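PDB 4DS2: ubiquitin-conjugating enzyme E2, putative from Trypanosoma cruzi, which probably accepts activated ubiquitin or a ubiquitin-like protein from an E1 enzyme and passes it on toward substrates, as other members of the E2 family do. Local coordinates for residues Leu20-Val24 with Ile41-Asp45. Numbering follows the deposited sequence.
Sequences LLEEV and IFSVD
Leu-20, Leu-21 and Val-24 pack against Ile-41 and Val-44 in a helix-on-sheet contact whose side-chain pairs are all apolar, between the C-terminal half of helix 11-27 and strand 40-46, at one edge of the sheet. No hydrogen bond crosses it, and the short axes approach to 9.0 Å while running at 139° to each other. Val-44 touches all three helix side chains, with different atoms. Its CG2 lies 3.8 Å from CD2 of Leu-20 and 4.0 Å from CG2 of Val-24, whereas CD2 of Leu-21 comes to the CB and CG1 side, 3.9 Å from Val-44 CB. The torsions account for this division: CG2 of Val-44 stands opposite the carbonyl carbon, with CG1 opposite the backbone N (chi1 175°). This is the packing of the N-terminal helix on the first strand of the four-stranded antiparallel meander, a feature of the ubiquitin-conjugating (UBC) fold. Within the strand, Phe-42 and Ser-43 share one partner, Lys-55 on strand 51-57, which makes a classic beta bulge and fits Ile-41 and Val-44, rather than alternate residues, both directing CB at the helix. Val-24 settles over the backbone beside the bulge, its CG1 3.6 Å from O of Ile-41 and its CG2 4.2 Å from Ile-41 CB. Deeper in, CD1 of Leu-20 meets CD1 of Ile-41 at 4.3 Å, and both side chains also touch Ile-124 of helix 120-132. Leu-21, by contrast, lies at the solvent-exposed margin.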
loop_
_atom_site.group_PDB
_atom_site.type_symbol
_atom_site.label_atom_id
_atom_site.label_comp_id
_atom_site.label_asym_id
_atom_site.label_seq_id
_atom_site.Cartn_x
_atom_site.Cartn_y
_atom_site.Cartn_z
ATOM N N LEU A 20 -0.088 14.018 5.105
ATOM C CA LEU A 20 0.253 12.681 5.605
ATOM C C LEU A 20 1.048 12.729 6.920
ATOM O O LEU A 20 0.780 11.967 7.831
ATOM C CB LEU A 20 1.050 11.904 4.572
ATOM C CG LEU A 20 1.434 10.478 4.992
ATOM C CD1 LEU A 20 0.223 9.630 5.329
ATOM C CD2 LEU A 20 2.226 9.819 3.865
ATOM N N LEU A 21 2.031 13.628 6.988
ATOM C CA LEU A 21 2.904 13.798 8.152
ATOM C C LEU A 21 2.127 14.233 9.374
ATOM O O LEU A 21 2.368 13.764 10.475
ATOM C CB LEU A 21 3.988 14.841 7.835
ATOM C CG LEU A 21 5.041 14.407 6.800
ATOM C CD1 LEU A 21 5.917 15.601 6.497
ATOM C CD2 LEU A 21 5.870 13.215 7.277
ATOM N N GLU A 22 1.173 15.123 9.151
ATOM C CA GLU A 22 0.249 15.527 10.190
ATOM C C GLU A 22 -0.603 14.359 10.745
ATOM O O GLU A 22 -0.815 14.246 11.973
ATOM C CB GLU A 22 -0.602 16.676 9.653
ATOM C CG GLU A 22 0.232 17.939 9.385
ATOM C CD GLU A 22 -0.586 19.172 9.015
ATOM O OE1 GLU A 22 -1.821 19.056 8.846
ATOM O OE2 GLU A 22 0.010 20.269 8.901
ATOM N N GLU A 23 -1.047 13.468 9.857
ATOM C CA GLU A 23 -1.863 12.308 10.248
ATOM C C GLU A 23 -1.074 11.185 10.903
ATOM O O GLU A 23 -1.559 10.551 11.835
ATOM C CB GLU A 23 -2.532 11.694 9.037
ATOM C CG GLU A 23 -3.539 12.573 8.323
ATOM C CD GLU A 23 -3.766 12.086 6.890
ATOM O OE1 GLU A 23 -4.048 12.945 6.015
ATOM O OE2 GLU A 23 -3.651 10.837 6.644
ATOM N N VAL A 24 0.115 10.920 10.371
ATOM C CA VAL A 24 1.043 9.948 10.935
ATOM C C VAL A 24 1.532 10.298 12.351
ATOM O O VAL A 24 1.905 9.391 13.092
ATOM C CB VAL A 24 2.282 9.776 10.060
ATOM C CG1 VAL A 24 3.352 9.025 10.830
ATOM C CG2 VAL A 24 1.917 9.030 8.785
ATOM N N ILE A 41 0.697 3.452 9.411
ATOM C CA ILE A 41 1.907 4.000 8.793
ATOM C C ILE A 41 2.591 4.770 9.914
ATOM O O ILE A 41 1.979 5.664 10.493
ATOM C CB ILE A 41 1.597 4.974 7.617
ATOM C CG1 ILE A 41 0.547 4.393 6.647
ATOM C CG2 ILE A 41 2.871 5.316 6.842
ATOM C CD1 ILE A 41 -0.007 5.355 5.587
ATOM N N PHE A 42 3.843 4.422 10.224
ATOM C CA PHE A 42 4.588 5.008 11.364
ATOM C C PHE A 42 5.943 5.707 11.029
ATOM O O PHE A 42 6.558 6.305 11.912
ATOM C CB PHE A 42 4.807 3.954 12.456
ATOM C CG PHE A 42 5.791 2.873 12.085
ATOM C CD1 PHE A 42 5.377 1.746 11.383
ATOM C CD2 PHE A 42 7.141 2.984 12.447
ATOM C CE1 PHE A 42 6.287 0.752 11.022
ATOM C CE2 PHE A 42 8.053 1.994 12.100
ATOM C CZ PHE A 42 7.626 0.878 11.384
ATOM N N SER A 43 6.401 5.628 9.776
ATOM C CA SER A 43 7.526 6.425 9.301
ATOM C C SER A 43 7.329 6.808 7.842
ATOM O O SER A 43 6.914 5.999 7.029
ATOM C CB SER A 43 8.847 5.675 9.482
ATOM O OG SER A 43 9.812 6.117 8.547
ATOM N N VAL A 44 7.654 8.052 7.519
ATOM C CA VAL A 44 7.593 8.585 6.159
ATOM C C VAL A 44 8.885 9.340 5.883
ATOM O O VAL A 44 9.065 10.447 6.358
ATOM C CB VAL A 44 6.411 9.585 5.988
ATOM C CG1 VAL A 44 6.443 10.208 4.602
ATOM C CG2 VAL A 44 5.065 8.926 6.243
ATOM N N ASP A 45 9.805 8.737 5.153
ATOM C CA ASP A 45 11.015 9.441 4.674
ATOM C C ASP A 45 10.730 9.785 3.169
ATOM O O ASP A 45 9.791 9.228 2.584
ATOM C CB ASP A 45 12.291 8.570 4.931
ATOM C CG ASP A 45 12.648 8.395 6.498
ATOM O OD1 ASP A 45 12.484 9.314 7.338
ATOM O OD2 ASP A 45 13.116 7.315 6.914
#